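Local coordinates for acyl-CoA dehydrogenase domain protein Tcur3481 (Thermomonospora curvata, PDB 6WY9) that binds a flavin adenine dinucleotide cofactor, present here in its dihydro form, and probably acts as an acyl-CoA dehydrogenase, at residues Thr34-Ile39 / Trp187-Thr192; Asp143-Ser148 / Gly174-Asp179; Ala296-Lys301 / Ser348-Arg353; Ala103-Leu108 / Arg209-Ala214. All coordinates share one frame; numbering follows the deposited sequence.

Interaction 1: residues Thr34-Ile39 / Trp187-Thr192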
loop_
_atom_site.group_PDB
_atom_site.type_symbol
_atom_site.label_atom_id
_atom_site.label_comp_id
_atom_site.label_asym_id
_atom_site.label_seq_id
_atom_site.Cartn_x
_atom_site.Cartn_y
_atom_site.Cartn_z
ATOM N N THR B 34 -18.135 -29.879 -7.015
ATOM C CA THR B 34 -17.549 -31.135 -7.472
ATOM C C THR B 34 -18.347 -31.793 -8.593
ATOM O O THR B 34 -18.075 -32.954 -8.941
ATOM C CB THR B 34 -17.414 -32.124 -6.307
ATOM O OG1 THR B 34 -18.701 -32.322 -5.700
ATOM C CG2 THR B 34 -16.421 -31.557 -5.270
ATOM N N SER B 35 -19.326 -31.100 -9.161
ATOM C CA SER B 35 -20.119 -31.648 -10.258
ATOM C C SER B 35 -19.417 -31.369 -11.586
ATOM O O SER B 35 -18.425 -30.642 -11.644
ATOM C CB SER B 35 -21.497 -31.000 -10.282
ATOM O OG SER B 35 -21.292 -29.608 -10.498
ATOM N N GLU B 36 -20.004 -31.872 -12.675
ATOM C CA GLU B 36 -19.422 -31.661 -14.000
ATOM C C GLU B 36 -19.589 -30.218 -14.463
ATOM O O GLU B 36 -18.686 -29.644 -15.084
ATOM C CB GLU B 36 -20.061 -32.609 -15.012
ATOM C CG GLU B 36 -19.862 -34.055 -14.685
ATOM C CD GLU B 36 -18.449 -34.519 -14.973
ATOM O OE1 GLU B 36 -17.551 -34.248 -14.140
ATOM O OE2 GLU B 36 -18.235 -35.143 -16.040
ATOM N N SER B 37 -20.735 -29.625 -14.189
ATOM C CA SER B 37 -21.050 -28.319 -14.733
ATOM C C SER B 37 -20.589 -27.193 -13.832
ATOM O O SER B 37 -20.465 -26.055 -14.310
ATOM C CB SER B 37 -22.561 -28.185 -14.938
ATOM O OG SER B 37 -23.186 -28.026 -13.664
ATOM N N ARG B 38 -20.388 -27.473 -12.541
ATOM C CA ARG B 38 -20.181 -26.446 -11.516
ATOM C C ARG B 38 -21.330 -25.429 -11.476
ATOM O O ARG B 38 -21.154 -24.310 -10.990
ATOM C CB ARG B 38 -18.828 -25.737 -11.727
ATOM C CG ARG B 38 -17.696 -26.750 -11.977
ATOM C CD ARG B 38 -17.565 -27.573 -10.699
ATOM N NE ARG B 38 -16.606 -28.676 -10.793
ATOM C CZ ARG B 38 -15.294 -28.556 -10.573
ATOM N NH1 ARG B 38 -14.759 -27.357 -10.309
ATOM N NH2 ARG B 38 -14.504 -29.624 -10.627
ATOM N N ILE B 39 -22.523 -25.803 -11.935
ATOM C CA ILE B 39 -23.665 -24.896 -11.977
ATOM C C ILE B 39 -24.826 -25.526 -11.214
ATOM O O ILE B 39 -25.213 -26.676 -11.488
ATOM C CB ILE B 39 -24.112 -24.601 -13.422
ATOM C CG1 ILE B 39 -23.017 -23.819 -14.197
ATOM C CG2 ILE B 39 -25.454 -23.853 -13.377
ATOM C CD1 ILE B 39 -23.328 -23.554 -15.692
ATOM N N TRP B 187 -14.840 -26.719 -27.781
ATOM C CA TRP B 187 -14.079 -26.175 -26.662
ATOM C C TRP B 187 -13.463 -27.277 -25.817
ATOM O O TRP B 187 -13.816 -28.450 -25.916
ATOM C CB TRP B 187 -14.908 -25.223 -25.788
ATOM C CG TRP B 187 -16.117 -25.800 -25.182
ATOM C CD1 TRP B 187 -16.199 -26.463 -23.983
ATOM C CD2 TRP B 187 -17.452 -25.725 -25.691
ATOM N NE1 TRP B 187 -17.501 -26.825 -23.730
ATOM C CE2 TRP B 187 -18.293 -26.383 -24.760
ATOM C CE3 TRP B 187 -18.021 -25.178 -26.845
ATOM C CZ2 TRP B 187 -19.673 -26.515 -24.955
ATOM C CZ3 TRP B 187 -19.397 -25.309 -27.037
ATOM C CH2 TRP B 187 -20.204 -25.969 -26.096
ATOM N N GLU B 188 -12.470 -26.870 -25.037
ATOM C CA GLU B 188 -11.873 -27.698 -24.003
ATOM C C GLU B 188 -12.300 -27.159 -22.646
ATOM O O GLU B 188 -12.104 -25.972 -22.351
ATOM C CB GLU B 188 -10.345 -27.696 -24.103
ATOM C CG GLU B 188 -9.802 -28.436 -25.313
ATOM C CD GLU B 188 -8.274 -28.432 -25.402
ATOM O OE1 GLU B 188 -7.607 -27.618 -24.736
ATOM O OE2 GLU B 188 -7.738 -29.260 -26.162
ATOM N N ARG B 189 -12.872 -28.026 -21.821
ATOM C CA ARG B 189 -13.202 -27.626 -20.460
ATOM C C ARG B 189 -11.924 -27.299 -19.685
ATOM O O ARG B 189 -10.902 -27.977 -19.828
ATOM C CB ARG B 189 -13.973 -28.742 -19.787
ATOM C CG ARG B 189 -15.281 -29.032 -20.504
ATOM C CD ARG B 189 -15.868 -30.409 -20.183
ATOM N NE ARG B 189 -15.769 -30.788 -18.768
ATOM C CZ ARG B 189 -16.680 -30.486 -17.846
ATOM N NH1 ARG B 189 -17.759 -29.778 -18.200
ATOM N NH2 ARG B 189 -16.520 -30.888 -16.572
ATOM N N THR B 190 -11.975 -26.255 -18.865
ATOM C CA THR B 190 -10.809 -25.873 -18.072
ATOM C C THR B 190 -11.297 -25.340 -16.728
ATOM O O THR B 190 -12.188 -24.487 -16.675
ATOM C CB THR B 190 -9.936 -24.844 -18.831
ATOM O OG1 THR B 190 -8.712 -24.603 -18.129
ATOM C CG2 THR B 190 -10.654 -23.525 -19.073
ATOM N N GLU B 191 -10.756 -25.873 -15.641
ATOM C CA GLU B 191 -11.168 -25.444 -14.304
ATOM C C GLU B 191 -10.399 -24.210 -13.845
ATOM O O GLU B 191 -9.166 -24.202 -13.857
ATOM C CB GLU B 191 -10.976 -26.574 -13.286
ATOM C CG GLU B 191 -11.637 -26.236 -11.951
ATOM C CD GLU B 191 -11.343 -27.258 -10.868
ATOM O OE1 GLU B 191 -10.414 -28.061 -11.054
ATOM O OE2 GLU B 191 -12.043 -27.271 -9.834
ATOM N N THR B 192 -11.118 -23.197 -13.355
ATOM C CA THR B 192 -10.474 -21.962 -12.933
ATOM C C THR B 192 -10.373 -21.848 -11.396
ATOM O O THR B 192 -10.948 -22.614 -10.638
ATOM C CB THR B 192 -11.239 -20.760 -13.515
ATOM O OG1 THR B 192 -12.528 -20.697 -12.907
ATOM C CG2 THR B 192 -11.429 -20.942 -15.013
#

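Interaction 2: residues Asp143-Ser148 / Gly174-Asp179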
loop_
_atom_site.group_PDB
_atom_site.type_symbol
_atom_site.label_atom_id
_atom_site.label_comp_id
_atom_site.label_asym_id
_atom_site.label_seq_id
_atom_site.Cartn_x
_atom_site.Cartn_y
_atom_site.Cartn_z
ATOM N N ASP B 143 -25.348 -12.158 -45.590
ATOM C CA ASP B 143 -25.783 -11.322 -44.473
ATOM C C ASP B 143 -25.321 -11.857 -43.116
ATOM O O ASP B 143 -25.804 -11.391 -42.077
ATOM C CB ASP B 143 -27.308 -11.156 -44.493
ATOM C CG ASP B 143 -28.042 -12.476 -44.658
ATOM O OD1 ASP B 143 -29.249 -12.526 -44.337
ATOM O OD2 ASP B 143 -27.414 -13.464 -45.099
ATOM N N GLY B 144 -24.394 -12.811 -43.104
ATOM C CA GLY B 144 -23.849 -13.308 -41.861
ATOM C C GLY B 144 -22.345 -13.156 -41.783
ATOM O O GLY B 144 -21.734 -12.384 -42.535
ATOM N N TRP B 145 -21.737 -13.921 -40.889
ATOM C CA TRP B 145 -20.312 -13.825 -40.627
ATOM C C TRP B 145 -19.770 -15.215 -40.345
ATOM O O TRP B 145 -20.494 -16.096 -39.875
ATOM C CB TRP B 145 -20.023 -12.902 -39.425
ATOM C CG TRP B 145 -20.493 -11.513 -39.643
ATOM C CD1 TRP B 145 -21.758 -11.048 -39.502
ATOM C CD2 TRP B 145 -19.701 -10.409 -40.068
ATOM N NE1 TRP B 145 -21.810 -9.717 -39.816
ATOM C CE2 TRP B 145 -20.559 -9.296 -40.164
ATOM C CE3 TRP B 145 -18.348 -10.251 -40.375
ATOM C CZ2 TRP B 145 -20.115 -8.040 -40.570
ATOM C CZ3 TRP B 145 -17.899 -9.000 -40.770
ATOM C CH2 TRP B 145 -18.785 -7.910 -40.866
ATOM N N ARG B 146 -18.476 -15.395 -40.609
ATOM C CA ARG B 146 -17.762 -16.554 -40.093
ATOM C C ARG B 146 -16.571 -16.091 -39.267
ATOM O O ARG B 146 -15.819 -15.203 -39.691
ATOM C CB ARG B 146 -17.338 -17.475 -41.230
ATOM C CG ARG B 146 -18.529 -18.046 -41.929
ATOM C CD ARG B 146 -18.154 -19.119 -42.899
ATOM N NE ARG B 146 -19.332 -19.639 -43.583
ATOM C CZ ARG B 146 -20.084 -20.631 -43.123
ATOM N NH1 ARG B 146 -21.141 -21.052 -43.813
ATOM N NH2 ARG B 146 -19.779 -21.211 -41.978
ATOM N N LEU B 147 -16.427 -16.702 -38.084
ATOM C CA LEU B 147 -15.447 -16.366 -37.065
ATOM C C LEU B 147 -14.380 -17.447 -36.982
ATOM O O LEU B 147 -14.692 -18.644 -36.934
ATOM C CB LEU B 147 -16.103 -16.242 -35.676
ATOM C CG LEU B 147 -17.383 -15.403 -35.541
ATOM C CD1 LEU B 147 -17.882 -15.334 -34.101
ATOM C CD2 LEU B 147 -17.180 -14.001 -36.118
ATOM N N SER B 148 -13.121 -17.015 -36.936
ATOM C CA SER B 148 -11.993 -17.924 -36.787
ATOM C C SER B 148 -11.023 -17.356 -35.768
ATOM O O SER B 148 -10.568 -16.219 -35.907
ATOM C CB SER B 148 -11.271 -18.155 -38.114
ATOM O OG SER B 148 -12.015 -19.023 -38.943
ATOM N N GLY B 174 -16.113 -6.179 -33.062
ATOM C CA GLY B 174 -17.550 -6.258 -32.894
ATOM C C GLY B 174 -17.969 -7.382 -31.957
ATOM O O GLY B 174 -17.145 -8.093 -31.382
ATOM N N LEU B 175 -19.276 -7.538 -31.799
ATOM C CA LEU B 175 -19.815 -8.588 -30.949
ATOM C C LEU B 175 -20.819 -9.396 -31.775
ATOM O O LEU B 175 -21.677 -8.822 -32.473
ATOM C CB LEU B 175 -20.444 -7.988 -29.667
ATOM C CG LEU B 175 -20.719 -8.913 -28.473
ATOM C CD1 LEU B 175 -19.420 -9.547 -27.978
ATOM C CD2 LEU B 175 -21.399 -8.152 -27.322
ATOM N N PHE B 176 -20.690 -10.726 -31.723
ATOM C CA PHE B 176 -21.427 -11.627 -32.610
ATOM C C PHE B 176 -22.056 -12.747 -31.809
ATOM O O PHE B 176 -21.402 -13.324 -30.935
ATOM C CB PHE B 176 -20.510 -12.252 -33.662
ATOM C CG PHE B 176 -19.743 -11.250 -34.472
ATOM C CD1 PHE B 176 -18.610 -10.622 -33.946
ATOM C CD2 PHE B 176 -20.151 -10.953 -35.762
ATOM C CE1 PHE B 176 -17.902 -9.692 -34.728
ATOM C CE2 PHE B 176 -19.473 -10.044 -36.540
ATOM C CZ PHE B 176 -18.341 -9.418 -36.030
ATOM N N LEU B 177 -23.305 -13.082 -32.139
ATOM C CA LEU B 177 -24.018 -14.175 -31.496
ATOM C C LEU B 177 -23.729 -15.500 -32.193
ATOM O O LEU B 177 -23.821 -15.609 -33.428
ATOM C CB LEU B 177 -25.523 -13.906 -31.489
ATOM C CG LEU B 177 -26.333 -14.880 -30.627
ATOM C CD1 LEU B 177 -27.439 -14.151 -29.900
ATOM C CD2 LEU B 177 -26.916 -15.982 -31.510
ATOM N N VAL B 178 -23.427 -16.520 -31.397
ATOM C CA VAL B 178 -23.094 -17.838 -31.925
ATOM C C VAL B 178 -23.915 -18.891 -31.197
ATOM O O VAL B 178 -24.033 -18.851 -29.965
ATOM C CB VAL B 178 -21.587 -18.119 -31.768
ATOM C CG1 VAL B 178 -21.292 -19.531 -32.155
ATOM C CG2 VAL B 178 -20.793 -17.144 -32.626
ATOM N N ASP B 179 -24.446 -19.850 -31.942
ATOM C CA ASP B 179 -25.116 -20.980 -31.305
ATOM C C ASP B 179 -24.072 -21.959 -30.782
ATOM O O ASP B 179 -23.016 -22.147 -31.395
ATOM C CB ASP B 179 -26.089 -21.651 -32.285
ATOM C CG ASP B 179 -27.271 -20.749 -32.609
ATOM O OD1 ASP B 179 -27.656 -19.940 -31.738
ATOM O OD2 ASP B 179 -27.787 -20.808 -33.731
#

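Interaction 3: residues Ala296-Lys301 / Ser348-Arg353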
loop_
_atom_site.group_PDB
_atom_site.type_symbol
_atom_site.label_atom_id
_atom_site.label_comp_id
_atom_site.label_asym_id
_atom_site.label_seq_id
_atom_site.Cartn_x
_atom_site.Cartn_y
_atom_site.Cartn_z
ATOM N N ALA B 296 -16.318 5.704 -15.828
ATOM C CA ALA B 296 -16.941 5.339 -14.563
ATOM C C ALA B 296 -16.910 3.824 -14.360
ATOM O O ALA B 296 -16.715 3.353 -13.241
ATOM C CB ALA B 296 -18.368 5.883 -14.492
ATOM N N ALA B 297 -17.125 3.053 -15.436
ATOM C CA ALA B 297 -17.096 1.599 -15.335
ATOM C C ALA B 297 -15.708 1.086 -14.973
ATOM O O ALA B 297 -15.579 0.160 -14.160
ATOM C CB ALA B 297 -17.598 0.990 -16.655
ATOM N N LEU B 298 -14.651 1.697 -15.546
ATOM C CA LEU B 298 -13.285 1.315 -15.217
ATOM C C LEU B 298 -12.920 1.669 -13.784
ATOM O O LEU B 298 -12.144 0.936 -13.153
ATOM C CB LEU B 298 -12.295 1.975 -16.195
ATOM C CG LEU B 298 -12.056 1.189 -17.502
ATOM C CD1 LEU B 298 -11.336 2.059 -18.565
ATOM C CD2 LEU B 298 -11.251 -0.119 -17.198
ATOM N N VAL B 299 -13.423 2.800 -13.268
ATOM C CA VAL B 299 -13.210 3.137 -11.863
ATOM C C VAL B 299 -13.882 2.093 -10.976
ATOM O O VAL B 299 -13.279 1.593 -10.021
ATOM C CB VAL B 299 -13.721 4.565 -11.538
ATOM C CG1 VAL B 299 -13.791 4.793 -10.031
ATOM C CG2 VAL B 299 -12.794 5.643 -12.144
ATOM N N ALA B 300 -15.140 1.749 -11.274
ATOM C CA ALA B 300 -15.775 0.714 -10.456
ATOM C C ALA B 300 -14.981 -0.584 -10.538
ATOM O O ALA B 300 -14.748 -1.241 -9.522
ATOM C CB ALA B 300 -17.220 0.492 -10.890
ATOM N N LYS B 301 -14.532 -0.947 -11.737
ATOM C CA LYS B 301 -13.794 -2.202 -11.926
ATOM C C LYS B 301 -12.436 -2.170 -11.236
ATOM O O LYS B 301 -11.989 -3.185 -10.673
ATOM C CB LYS B 301 -13.646 -2.479 -13.438
ATOM C CG LYS B 301 -12.914 -3.789 -13.798
ATOM C CD LYS B 301 -13.617 -5.007 -13.132
ATOM C CE LYS B 301 -13.172 -6.332 -13.797
ATOM N NZ LYS B 301 -11.678 -6.436 -13.987
ATOM N N SER B 348 -3.654 -3.446 -12.725
ATOM C CA SER B 348 -2.686 -2.640 -13.500
ATOM C C SER B 348 -3.181 -2.358 -14.918
ATOM O O SER B 348 -3.076 -1.222 -15.417
ATOM C CB SER B 348 -1.323 -3.345 -13.542
ATOM O OG SER B 348 -0.751 -3.393 -12.253
ATOM N N ALA B 349 -3.765 -3.372 -15.586
ATOM C CA ALA B 349 -4.319 -3.147 -16.909
ATOM C C ALA B 349 -5.411 -2.095 -16.853
ATOM O O ALA B 349 -5.543 -1.253 -17.759
ATOM C CB ALA B 349 -4.870 -4.487 -17.499
ATOM N N ASP B 350 -6.275 -2.181 -15.843
ATOM C CA ASP B 350 -7.381 -1.231 -15.798
ATOM C C ASP B 350 -6.883 0.196 -15.583
ATOM O O ASP B 350 -7.448 1.129 -16.152
ATOM C CB ASP B 350 -8.376 -1.659 -14.741
ATOM C CG ASP B 350 -9.231 -2.832 -15.257
ATOM O OD1 ASP B 350 -9.533 -2.917 -16.491
ATOM O OD2 ASP B 350 -9.574 -3.659 -14.455
ATOM N N LEU B 351 -5.841 0.383 -14.775
ATOM C CA LEU B 351 -5.260 1.720 -14.653
ATOM C C LEU B 351 -4.688 2.190 -15.970
ATOM O O LEU B 351 -4.818 3.364 -16.322
ATOM C CB LEU B 351 -4.175 1.759 -13.560
ATOM C CG LEU B 351 -4.624 1.564 -12.098
ATOM C CD1 LEU B 351 -3.408 1.603 -11.102
ATOM C CD2 LEU B 351 -5.747 2.593 -11.669
ATOM N N GLN B 352 -4.037 1.298 -16.726
ATOM C CA GLN B 352 -3.501 1.740 -18.008
ATOM C C GLN B 352 -4.607 2.198 -18.963
ATOM O O GLN B 352 -4.504 3.258 -19.594
ATOM C CB GLN B 352 -2.680 0.635 -18.651
ATOM C CG GLN B 352 -2.035 1.124 -19.980
ATOM C CD GLN B 352 -1.050 0.102 -20.485
ATOM O OE1 GLN B 352 0.055 -0.059 -19.891
ATOM N NE2 GLN B 352 -1.421 -0.630 -21.581
ATOM N N ARG B 353 -5.672 1.406 -19.080
ATOM C CA ARG B 353 -6.792 1.761 -19.931
ATOM C C ARG B 353 -7.442 3.063 -19.466
ATOM O O ARG B 353 -7.781 3.935 -20.284
ATOM C CB ARG B 353 -7.808 0.612 -19.947
ATOM C CG ARG B 353 -8.894 0.808 -21.011
ATOM C CD ARG B 353 -9.802 -0.442 -21.145
ATOM N NE ARG B 353 -9.109 -1.570 -21.787
ATOM C CZ ARG B 353 -8.834 -1.638 -23.093
ATOM N NH1 ARG B 353 -8.202 -2.687 -23.589
ATOM N NH2 ARG B 353 -9.171 -0.640 -23.894
#

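Interaction 4: residues Ala103-Leu108 / Arg209-Ala214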
loop_
_atom_site.group_PDB
_atom_site.type_symbol
_atom_site.label_atom_id
_atom_site.label_comp_id
_atom_site.label_asym_id
_atom_site.label_seq_id
_atom_site.Cartn_x
_atom_site.Cartn_y
_atom_site.Cartn_z
ATOM N N ALA B 103 -34.344 -7.980 -33.932
ATOM C CA ALA B 103 -35.598 -8.579 -33.491
ATOM C C ALA B 103 -35.443 -10.083 -33.316
ATOM O O ALA B 103 -35.820 -10.638 -32.281
ATOM C CB ALA B 103 -36.714 -8.257 -34.484
ATOM N N GLU B 104 -34.854 -10.756 -34.310
ATOM C CA GLU B 104 -34.620 -12.198 -34.204
ATOM C C GLU B 104 -33.826 -12.557 -32.948
ATOM O O GLU B 104 -34.146 -13.536 -32.263
ATOM C CB GLU B 104 -33.897 -12.695 -35.457
ATOM C CG GLU B 104 -33.827 -14.208 -35.600
ATOM C CD GLU B 104 -32.443 -14.680 -36.002
ATOM O OE1 GLU B 104 -31.643 -15.003 -35.095
ATOM O OE2 GLU B 104 -32.151 -14.709 -37.219
ATOM N N GLN B 105 -32.777 -11.788 -32.635
ATOM C CA GLN B 105 -31.986 -12.072 -31.442
ATOM C C GLN B 105 -32.777 -11.803 -30.166
ATOM O O GLN B 105 -32.722 -12.604 -29.224
ATOM C CB GLN B 105 -30.681 -11.274 -31.473
ATOM C CG GLN B 105 -29.813 -11.678 -32.668
ATOM C CD GLN B 105 -28.707 -10.685 -33.008
ATOM O OE1 GLN B 105 -28.735 -9.529 -32.585
ATOM N NE2 GLN B 105 -27.731 -11.140 -33.791
ATOM N N ARG B 106 -33.544 -10.706 -30.122
ATOM C CA ARG B 106 -34.357 -10.426 -28.932
ATOM C C ARG B 106 -35.425 -11.492 -28.695
ATOM O O ARG B 106 -35.916 -11.628 -27.566
ATOM C CB ARG B 106 -35.018 -9.048 -29.038
ATOM C CG ARG B 106 -34.031 -7.882 -28.906
ATOM C CD ARG B 106 -34.732 -6.511 -28.932
ATOM N NE ARG B 106 -34.916 -5.977 -30.285
ATOM C CZ ARG B 106 -36.090 -5.724 -30.861
ATOM N NH1 ARG B 106 -37.227 -5.952 -30.209
ATOM N NH2 ARG B 106 -36.129 -5.235 -32.096
ATOM N N ASP B 107 -35.802 -12.249 -29.724
ATOM C CA ASP B 107 -36.723 -13.354 -29.485
ATOM C C ASP B 107 -36.126 -14.448 -28.607
ATOM O O ASP B 107 -36.872 -15.310 -28.125
ATOM C CB ASP B 107 -37.199 -13.934 -30.821
ATOM C CG ASP B 107 -38.225 -13.045 -31.492
ATOM O OD1 ASP B 107 -38.915 -12.303 -30.762
ATOM O OD2 ASP B 107 -38.339 -13.078 -32.739
ATOM N N LEU B 108 -34.812 -14.426 -28.351
ATOM C CA LEU B 108 -34.236 -15.391 -27.419
ATOM C C LEU B 108 -34.500 -15.037 -25.954
ATOM O O LEU B 108 -34.273 -15.878 -25.070
ATOM C CB LEU B 108 -32.716 -15.513 -27.658
ATOM C CG LEU B 108 -32.198 -15.882 -29.060
ATOM C CD1 LEU B 108 -30.676 -15.834 -29.073
ATOM C CD2 LEU B 108 -32.636 -17.269 -29.416
ATOM N N ARG B 209 -23.911 -14.168 -36.277
ATOM C CA ARG B 209 -24.740 -13.023 -36.621
ATOM C C ARG B 209 -24.299 -11.848 -35.770
ATOM O O ARG B 209 -24.112 -11.997 -34.558
ATOM C CB ARG B 209 -26.216 -13.314 -36.360
ATOM C CG ARG B 209 -26.713 -14.607 -36.971
ATOM C CD ARG B 209 -26.740 -14.495 -38.479
ATOM N NE ARG B 209 -27.721 -13.511 -38.926
ATOM C CZ ARG B 209 -28.084 -13.335 -40.197
ATOM N NH1 ARG B 209 -27.549 -14.079 -41.155
ATOM N NH2 ARG B 209 -28.988 -12.413 -40.506
ATOM N N ALA B 210 -24.139 -10.684 -36.388
ATOM C CA ALA B 210 -23.653 -9.525 -35.647
ATOM C C ALA B 210 -24.743 -8.922 -34.761
ATOM O O ALA B 210 -25.940 -8.974 -35.079
ATOM C CB ALA B 210 -23.120 -8.466 -36.617
ATOM N N LEU B 211 -24.317 -8.360 -33.625
ATOM C CA LEU B 211 -25.096 -7.353 -32.913
ATOM C C LEU B 211 -24.767 -5.974 -33.501
ATOM O O LEU B 211 -23.851 -5.823 -34.313
ATOM C CB LEU B 211 -24.819 -7.387 -31.402
ATOM C CG LEU B 211 -25.465 -8.495 -30.567
ATOM C CD1 LEU B 211 -24.876 -9.837 -30.981
ATOM C CD2 LEU B 211 -25.268 -8.274 -29.017
ATOM N N GLY B 212 -25.522 -4.953 -33.100
ATOM C CA GLY B 212 -25.289 -3.599 -33.568
ATOM C C GLY B 212 -23.884 -3.059 -33.314
ATOM O O GLY B 212 -23.105 -3.584 -32.506
ATOM N N PRO B 213 -23.552 -1.961 -34.008
ATOM C CA PRO B 213 -22.160 -1.476 -34.034
ATOM C C PRO B 213 -21.603 -1.080 -32.680
ATOM O O PRO B 213 -20.386 -1.129 -32.479
ATOM C CB PRO B 213 -22.235 -0.243 -34.954
ATOM C CG PRO B 213 -23.558 -0.316 -35.641
ATOM C CD PRO B 213 -24.471 -1.084 -34.748
ATOM N N ALA B 214 -22.441 -0.637 -31.758
ATOM C CA ALA B 214 -21.963 -0.215 -30.451
ATOM C C ALA B 214 -21.957 -1.354 -29.424
ATOM O O ALA B 214 -21.653 -1.118 -28.254
ATOM C CB ALA B 214 -22.814 0.956 -29.948
#

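Interaction 1: residues Thr34-Ile39 / Trp187-Thr192
The backbone carbonyl oxygen Glu36 O is gripped by both terminal nitrogens of Arg189, which comes at it end-on. Arg189 NH2 makes the shorter bond, 2.9 Å to Glu36 O, while Arg189 NH1 reaches the same Glu36 O at 3.3 Å. Glu36 O lies at the guanidinium edge, near its plane, where both N-H groups can turn toward it; Glu36 OE1 stands well out of that plane and adds charge attraction alone. The second arginine, on the loop side, reaches the strand: Arg38 NH1 forms a nearly straight salt bridge of 2.8 Å to Glu191 OE2. Carboxylate and guanidinium planes stand 77° apart, the donor arriving from above the carboxylate. The Arg38 chain bends at chi2 (-64°), which folds it back so that Arg38 NE meets Ser35 O at 2.8 Å and fixes the guanidinium's rotation. A leucine in place of Arg38 would probably leave Glu191 without this mate and the Ser35 carbonyl without its side-chain donor. Glu191 OE2 also pairs with Arg195, whose carbonyl takes a bond from Arg38 NH1. The contact thus joins the loop between helices 26-33 and 41-49 to strand 185-191, with Met197 of strand 197-203 touching both arginines.

Interaction 2: residues Asp143-Ser148 / Gly174-Asp179
Phe176 turns its ring edge onto one face of the Trp145 indole, a T-shaped (edge-to-face) pair, while Leu147 covers a face of the Phe176 ring. The five-membered ring of Trp145 and the Phe176 ring have centroids 4.9 Å apart and planes at 67°. Phe176 CE2 does the touching, coming within 3.6 Å of Trp145 CD2, over the CG-CD2 bond of the five-membered ring. The methyl Leu147 CD2 lies over the phenyl face in a CH-pi contact, 4.2 Å from the Phe176 ring centroid. The other methyl of Leu147 serves different neighbours: Leu147 CD1 meets Val178 CG2 tip to tip at 3.7 Å and also approaches Phe176 CB at 4.1 Å. In Phe176, CG stands opposite the carbonyl carbon (chi1 -55°), which carries the ring between the indole and Leu147. The phenyl group is therefore held on an edge and a face at once, contacts that probably limit its rotation. Ala138 of strand 137-141 touches Trp145, Leu147 and Phe176, and Val165 of strand 160-169 packs on Leu147 and Val178. The two strand segments pass 9.1 Å apart at 88°, with alternate side chains turned inward: strands of the curled sheet cross nearly at right angles and pack their inner faces together, as in the middle beta domain of the acyl-CoA dehydrogenase fold.

Interaction 3: residues Ala296-Lys301 / Ser348-Arg353
This is an antiparallel helix-helix contact in the C-terminal helical bundle of the acyl-CoA dehydrogenase fold, where helix 295-319 lies against helix 347-362. The axes of the two short segments approach to 9.7 Å, with their directions at 157°, and the closest pair of CA atoms belongs to Leu298 and Asp350. Leu298 reaches across with both methyls, each to a different partner. One of them, Leu298 CD2, comes 3.4 Å from Asp350 OD1, placing apolar surface beside a buried carboxylate. Charge on that carboxylate is probably balanced in part by Lys301, whose chain, bent at chi2 (56°) and again at chi4, brings Lys301 NZ round to 3.5 Å from Asp350 OD2. This salt bridge is long and doubtful, since the position of Asp350 OD2 is less certain; Asp305, a like charge, lies close by. The ammonium of Lys301 is held chiefly by Thr343 O and is also salt-bridged to Asp305. Arg224 and Leu227 of helix 215-248 touch Leu298 and Lys301 respectively, so a third helix borders the contact. The Arg353 chain bends at chi3 (-72°), and its guanidinium forms a salt bridge through NH1 with Asp130. Before that bend its hydrocarbon stem receives the other leucine methyl, the two side chains crossing at about a right angle, with Leu298 CD1 3.7 Å from Arg353 CG.

Interaction 4: residues Ala103-Leu108 / Arg209-Ala214
Gln105 NE2 donates a hydrogen bond of 3.1 Å to the backbone oxygen Ala210 O, with an N-H...O angle of 159°. The donor sits well above the carbonyl plane, 60° out of it, whereas the acceptor lies close to the plane of the glutamine amide. On either side of this bond the amide meets apolar carbon: Gln105 NE2 is 3.7 Å from Arg209 CB, and Gln105 OE1 is 4.0 Å from Leu211 CG. Beyond CG the glutamine chain runs extended (chi2 163°), which carries the amide from the helix across to the strand end. Its oxygen has its own donor, as Gln105 OE1 accepts from Thr102 N just ahead of the helix, fixing which way round the amide is turned. With a leucine at this position, Ala210 O and Thr102 N are likely to lose the amide that serves both. Farther out, Ile97 of helix 87-100 touches Gln105, and Ala96 of the same helix touches Leu211. Backbone bonds between Arg209 and Leu177 and between Leu211 and Leu175 hold this segment beside strand 172-179. The short helix 103-106 is thus joined to the end of strand 206-210, where the chain leaves the beta sheet for helix 215-248.

From the N terminus, the loop at 34-39 comes first and the segment 103-108, on the short helix 103-106, next; interaction 1 then closes at 187-192 and interaction 4 at 209-214, so these two long loops cross. Interaction 2, 143-148 with 174-179, is nested inside both. Interactions 1 and 4 each tie the N-terminal helical region to the beta domain, their centres about 28 Å apart, whereas interaction 2 closes within that domain. Interactions 2 and 4 touch through backbone pairing of strands 172-179 and 206-210. Interaction 3 opens after all the others have closed and joins two helices of the C-terminal bundle.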